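Local atomic coordinates of vacuolar protein sorting-associated protein 54 (Mus musculus, PDB entry 3N1E), a protein that probably acts in retrograde transport from endosomes to the trans-Golgi network as the Vps54 subunit of the GARP tethering complex, here represented by its C-terminal domain. Residues Q78-F81 with L82-A86; G110-T113 with A114-F118. All blocks are in the same frame, centred on the assembly; numbering follows the deposited sequence.

Contact 1 of 2, residues Q78-F81 with L82-A86; sequences QMLF and LRINA
Leu80 and Ile84, one turn apart on the amphipathic alpha-helix 74-98, run out from the helix next to each other in the same direction, with Leu80 CD1 4.2 Å from Ile84 CD1. The two side chains start out differently. In Leu80, CG stands anti to the backbone N (chi1 170°); Ile84 instead turns CG1 back beside its own N, over the preceding turn, where CG1 comes to 3.3 Å from Leu80 O. Branched aliphatic groups suit this buried face, since Val29 of helix 17-40 touches both residues and Met61 and Met64 of helix 52-68 pack on Ile84 and on the ring of Phe81.

A second parallel pair, Met79 and Leu82, lies nearer the solvent. The methionine chain, bent at chi2 and chi3, brings its terminal methyl alongside the leucine, with Met79 CE 3.7 Å from Leu82 CD1; a flexible thioether chain can cover a neighbour in this way. Arg83 lays only its aliphatic root on the turn below, CG being 3.4 Å from Met79 O, and extends its guanidinium away from the segment 78-81. Gln78 reaches out of the helix, and its NE2 donates to Gly128 O. Between the turns run the i to i+4 backbone bonds, among them the one that joins Ile84 N to Leu80 O over 2.9 Å.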
ATOM      1  N   GLN A  78       7.726  -6.249  -1.223  1.00 11.20           N
ATOM      2  CA  GLN A  78       7.533  -5.253  -2.284  1.00 10.63           C
ATOM      3  C   GLN A  78       6.216  -5.479  -3.059  1.00 13.66           C
ATOM      4  O   GLN A  78       5.406  -4.543  -3.270  1.00 13.29           O
ATOM      5  CB  GLN A  78       8.750  -5.299  -3.222  1.00 13.91           C
ATOM      6  CG  GLN A  78      10.001  -4.701  -2.609  1.00 10.46           C
ATOM      7  CD  GLN A  78      11.260  -5.013  -3.416  1.00 19.33           C
ATOM      8  OE1 GLN A  78      11.251  -5.894  -4.274  1.00 19.20           O
ATOM      9  NE2 GLN A  78      12.334  -4.332  -3.117  1.00 16.41           N
ATOM     10  N   MET A  79       5.967  -6.732  -3.442  1.00 12.14           N
ATOM     11  CA  MET A  79       4.729  -7.067  -4.176  1.00 12.61           C
ATOM     12  C   MET A  79       3.483  -6.797  -3.331  1.00 11.35           C
ATOM     13  O   MET A  79       2.465  -6.318  -3.860  1.00 12.00           O
ATOM     14  CB  MET A  79       4.735  -8.531  -4.673  1.00 13.89           C
ATOM     15  CG  MET A  79       5.831  -8.916  -5.646  1.00 25.17           C
ATOM     16  SD  MET A  79       5.873  -7.979  -7.178  1.00 36.05           S
ATOM     17  CE  MET A  79       7.093  -6.719  -6.801  1.00 36.14           C
ATOM     18  N   LEU A  80       3.559  -7.101  -2.024  1.00 10.33           N
ATOM     19  CA  LEU A  80       2.451  -6.858  -1.115  1.00 10.08           C
ATOM     20  C   LEU A  80       2.130  -5.371  -1.081  1.00 10.25           C
ATOM     21  O   LEU A  80       0.959  -4.985  -1.191  1.00 10.51           O
ATOM     22  CB  LEU A  80       2.787  -7.352   0.291  1.00 13.79           C
ATOM     23  CG  LEU A  80       1.845  -6.968   1.414  1.00 14.54           C
ATOM     24  CD1 LEU A  80       0.452  -7.560   1.219  1.00 19.26           C
ATOM     25  CD2 LEU A  80       2.439  -7.380   2.777  1.00 16.16           C
ATOM     26  N   PHE A  81       3.166  -4.555  -0.944  1.00  9.69           N
ATOM     27  CA  PHE A  81       2.954  -3.115  -0.875  1.00  9.33           C
ATOM     28  C   PHE A  81       2.461  -2.518  -2.170  1.00  9.51           C
ATOM     29  O   PHE A  81       1.706  -1.553  -2.128  1.00  9.77           O
ATOM     30  CB  PHE A  81       4.167  -2.364  -0.277  1.00  7.93           C
ATOM     31  CG  PHE A  81       4.110  -2.298   1.215  1.00  9.59           C
ATOM     32  CD1 PHE A  81       3.520  -1.201   1.868  1.00 12.55           C
ATOM     33  CD2 PHE A  81       4.566  -3.366   1.972  1.00 10.69           C
ATOM     34  CE1 PHE A  81       3.429  -1.165   3.278  1.00 11.07           C
ATOM     35  CE2 PHE A  81       4.473  -3.344   3.367  1.00 14.23           C
ATOM     36  CZ  PHE A  81       3.911  -2.237   4.018  1.00 15.47           C
ATOM     37  N   LEU A  82       2.834  -3.103  -3.313  1.00  8.75           N
ATOM     38  CA  LEU A  82       2.237  -2.656  -4.582  1.00  8.78           C
ATOM     39  C   LEU A  82       0.733  -2.926  -4.634  1.00  9.74           C
ATOM     40  O   LEU A  82      -0.010  -2.088  -5.121  1.00 10.18           O
ATOM     41  CB  LEU A  82       2.951  -3.269  -5.796  1.00  9.18           C
ATOM     42  CG  LEU A  82       4.356  -2.706  -5.954  1.00 11.07           C
ATOM     43  CD1 LEU A  82       5.080  -3.608  -6.955  1.00 25.08           C
ATOM     44  CD2 LEU A  82       4.373  -1.226  -6.462  1.00 16.49           C
ATOM     45  N   ARG A  83       0.291  -4.064  -4.095  1.00 11.64           N
ATOM     46  CA  ARG A  83      -1.144  -4.382  -4.021  1.00 11.86           C
ATOM     47  C   ARG A  83      -1.894  -3.481  -3.045  1.00 11.43           C
ATOM     48  O   ARG A  83      -3.022  -3.046  -3.314  1.00 11.36           O
ATOM     49  CB  ARG A  83      -1.385  -5.865  -3.649  1.00 14.62           C
ATOM     50  CG  ARG A  83      -0.774  -6.820  -4.656  1.00 11.34           C
ATOM     51  CD  ARG A  83      -1.219  -8.286  -4.483  1.00 16.98           C
ATOM     52  NE  ARG A  83      -1.137  -8.909  -5.821  1.00 36.05           N
ATOM     53  CZ  ARG A  83      -1.297 -10.201  -6.092  1.00 45.64           C
ATOM     54  NH1 ARG A  83      -1.542 -11.080  -5.120  1.00 29.34           N
ATOM     55  NH2 ARG A  83      -1.188 -10.623  -7.353  1.00 25.12           N
ATOM     56  N   ILE A  84      -1.296  -3.253  -1.891  1.00  8.99           N
ATOM     57  CA  ILE A  84      -1.860  -2.342  -0.897  1.00 10.27           C
ATOM     58  C   ILE A  84      -1.980  -0.951  -1.536  1.00 11.38           C
ATOM     59  O   ILE A  84      -3.024  -0.310  -1.451  1.00 10.51           O
ATOM     60  CB  ILE A  84      -0.956  -2.228   0.366  1.00 13.03           C
ATOM     61  CG1 ILE A  84      -0.867  -3.552   1.152  1.00 22.83           C
ATOM     62  CG2 ILE A  84      -1.423  -1.093   1.270  1.00 14.95           C
ATOM     63  CD1 ILE A  84      -2.120  -4.281   1.347  1.00 30.44           C
ATOM     64  N   ASN A  85      -0.916  -0.497  -2.190  1.00  9.13           N
ATOM     65  CA  ASN A  85      -0.955   0.803  -2.878  1.00  6.56           C
ATOM     66  C   ASN A  85      -2.062   0.891  -3.930  1.00  7.95           C
ATOM     67  O   ASN A  85      -2.701   1.921  -4.079  1.00  9.45           O
ATOM     68  CB  ASN A  85       0.415   1.123  -3.510  1.00  7.57           C
ATOM     69  CG  ASN A  85       0.471   2.477  -4.160  1.00  8.74           C
ATOM     70  OD1 ASN A  85       0.656   2.605  -5.389  1.00 15.66           O
ATOM     71  ND2 ASN A  85       0.299   3.483  -3.380  1.00  7.78           N
ATOM     72  N   ALA A  86      -2.281  -0.192  -4.663  1.00  9.87           N
ATOM     73  CA  ALA A  86      -3.321  -0.195  -5.686  1.00 10.37           C
ATOM     74  C   ALA A  86      -4.695  -0.006  -5.039  1.00  8.81           C
ATOM     75  O   ALA A  86      -5.522   0.718  -5.562  1.00  8.74           O
ATOM     76  CB  ALA A  86      -3.280  -1.497  -6.469  1.00  9.17           C
TER

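Contact 2 of 2, residues G110-T113 with A114-F118; sequences GLVT and ADVAF
Four consecutive i to i+4 bonds join Gly110-Thr113 to Ala114-Phe118 as neighbouring turns of helix 107-124. Ala114 N donates to Gly110 O, Asp115 N to Leu111 O, Val116 N to Val112 O and Ala117 N to Thr113 O. The third is the straightest: Val116 N is 2.8 Å from Val112 O, with an N-H...O angle of 167°. Gly110 has phi and psi of ordinary helix, so its lack of a side chain does not break the spiral.

Val112 and Val116 carry the side-chain contact. They cross obliquely, with Val112 CG1 4.1 Å from Val116 CG2. In Val116 the touching methyl, CG2, sits beside the backbone N, which places it over the turn before and 3.3 Å from Val112 O. Compact beta-branched residues fit this face, where Leu96 and Leu92 of helix 74-98 meet Val112 and Val116 respectively.

Ala114 meets the turn before it with a single methyl, its CB 3.4 Å from Leu111 O. In Thr113, which lies on the exposed side, OG1 stands beside the residue's own N (chi1 -63°), and from there the hydroxyl can reach back to bond Asn109 O, as threonine commonly does in a helix; the same oxygen also bonds a glycerol, probably from the crystallisation liquor. Asp115 is buried but not without partners: OD2 is hydrogen-bonded to both Tyr43 OH and Ser51 OG, probably as the acceptor, tying the helix to the segment before helix 52-68. With Val112 and Val116 against helix 74-98 and Gly110, Thr113 and Ala117 exposed, helix 107-124 is an amphipathic helix packed into the all-helical C-terminal domain of Vps54.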
ATOM      1  N   GLY A 110      -3.924  21.185  -4.422  1.00  8.52           N
ATOM      2  CA  GLY A 110      -2.634  21.347  -3.721  1.00 10.31           C
ATOM      3  C   GLY A 110      -2.628  20.597  -2.402  1.00  7.08           C
ATOM      4  O   GLY A 110      -1.647  19.953  -2.027  1.00  7.91           O
ATOM      5  N   LEU A 111      -3.762  20.617  -1.710  1.00  6.53           N
ATOM      6  CA  LEU A 111      -3.817  19.944  -0.408  1.00  8.79           C
ATOM      7  C   LEU A 111      -3.759  18.444  -0.569  1.00 11.04           C
ATOM      8  O   LEU A 111      -3.106  17.754   0.204  1.00  7.61           O
ATOM      9  CB  LEU A 111      -5.099  20.326   0.334  1.00  6.40           C
ATOM     10  CG  LEU A 111      -5.106  21.713   0.976  1.00  6.69           C
ATOM     11  CD1 LEU A 111      -6.549  22.124   1.346  1.00  7.94           C
ATOM     12  CD2 LEU A 111      -4.210  21.788   2.236  1.00  8.58           C
ATOM     13  N   VAL A 112      -4.443  17.926  -1.589  1.00  6.48           N
ATOM     14  CA  VAL A 112      -4.368  16.498  -1.832  1.00  6.41           C
ATOM     15  C   VAL A 112      -2.934  16.108  -2.234  1.00  7.83           C
ATOM     16  O   VAL A 112      -2.397  15.131  -1.734  1.00  8.07           O
ATOM     17  CB  VAL A 112      -5.377  16.076  -2.888  1.00  7.81           C
ATOM     18  CG1 VAL A 112      -5.217  14.591  -3.198  1.00  8.58           C
ATOM     19  CG2 VAL A 112      -6.794  16.378  -2.386  1.00  8.65           C
ATOM     20  N   THR A 113      -2.328  16.893  -3.126  1.00  5.31           N
ATOM     21  CA  THR A 113      -0.923  16.649  -3.539  1.00  5.89           C
ATOM     22  C   THR A 113      -0.009  16.561  -2.308  1.00  8.31           C
ATOM     23  O   THR A 113       0.870  15.697  -2.228  1.00  8.39           O
ATOM     24  CB  THR A 113      -0.463  17.702  -4.517  1.00  7.36           C
ATOM     25  OG1 THR A 113      -1.287  17.569  -5.693  1.00 10.65           O
ATOM     26  CG2 THR A 113       1.034  17.495  -4.911  1.00  9.67           C
ATOM     27  N   ALA A 114      -0.259  17.450  -1.349  1.00  7.92           N
ATOM     28  CA  ALA A 114       0.524  17.493  -0.105  1.00  6.46           C
ATOM     29  C   ALA A 114       0.294  16.229   0.764  1.00  7.66           C
ATOM     30  O   ALA A 114       1.240  15.620   1.297  1.00  6.88           O
ATOM     31  CB  ALA A 114       0.146  18.762   0.691  1.00  6.34           C
ATOM     32  N   ASP A 115      -0.971  15.861   0.924  1.00  8.28           N
ATOM     33  CA  ASP A 115      -1.316  14.668   1.730  1.00  7.03           C
ATOM     34  C   ASP A 115      -0.702  13.428   1.056  1.00  9.58           C
ATOM     35  O   ASP A 115      -0.133  12.564   1.718  1.00  8.31           O
ATOM     36  CB  ASP A 115      -2.846  14.577   1.860  1.00  5.76           C
ATOM     37  CG  ASP A 115      -3.344  14.548   3.314  1.00  9.24           C
ATOM     38  OD1 ASP A 115      -2.539  14.544   4.273  1.00  9.86           O
ATOM     39  OD2 ASP A 115      -4.597  14.525   3.471  1.00 15.29           O
ATOM     40  N   VAL A 116      -0.781  13.367  -0.266  1.00  6.11           N
ATOM     41  CA  VAL A 116      -0.196  12.247  -1.005  1.00  5.59           C
ATOM     42  C   VAL A 116       1.323  12.242  -0.870  1.00  7.01           C
ATOM     43  O   VAL A 116       1.917  11.177  -0.749  1.00  7.72           O
ATOM     44  CB  VAL A 116      -0.635  12.283  -2.478  1.00  9.90           C
ATOM     45  CG1 VAL A 116       0.204  11.332  -3.334  1.00 10.49           C
ATOM     46  CG2 VAL A 116      -2.127  11.948  -2.534  1.00  8.56           C
ATOM     47  N   ALA A 117       1.944  13.414  -0.851  1.00  7.74           N
ATOM     48  CA  ALA A 117       3.403  13.465  -0.594  1.00  8.51           C
ATOM     49  C   ALA A 117       3.780  12.884   0.771  1.00  8.98           C
ATOM     50  O   ALA A 117       4.825  12.243   0.905  1.00  8.45           O
ATOM     51  CB  ALA A 117       3.934  14.875  -0.725  1.00 11.28           C
ATOM     52  N   PHE A 118       2.954  13.123   1.794  1.00  8.38           N
ATOM     53  CA  PHE A 118       3.173  12.468   3.099  1.00  8.48           C
ATOM     54  C   PHE A 118       3.081  10.923   2.979  1.00  8.13           C
ATOM     55  O   PHE A 118       3.948  10.192   3.450  1.00  8.02           O
ATOM     56  CB  PHE A 118       2.201  13.021   4.141  1.00  7.30           C
ATOM     57  CG  PHE A 118       2.308  12.345   5.475  1.00  6.94           C
ATOM     58  CD1 PHE A 118       3.337  12.692   6.339  1.00  6.70           C
ATOM     59  CD2 PHE A 118       1.399  11.363   5.851  1.00  9.70           C
ATOM     60  CE1 PHE A 118       3.467  12.064   7.594  1.00  8.27           C
ATOM     61  CE2 PHE A 118       1.503  10.728   7.125  1.00 10.05           C
ATOM     62  CZ  PHE A 118       2.527  11.093   7.983  1.00  8.82           C
TER

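Overall arrangement
From the N terminus, helices 3-14, 17-40 and 52-68 come first; helix 74-98 then carries contact 1, and helix 107-124 carries contact 2. Each contact links adjacent turns of a single helix, so neither closes a loop, and the two follow in series without nesting or crossing. Their centres are 20 Å apart and their nearest atoms about 8 Å apart, without touching. Contact 1 lies near the middle of the chain and faces helices 17-40 and 52-68, whereas contact 2 is farther out. The link between them is helix 74-98 itself, whose later turns, beyond contact 1, reach contact 2. Met136, near the C terminus, touches both.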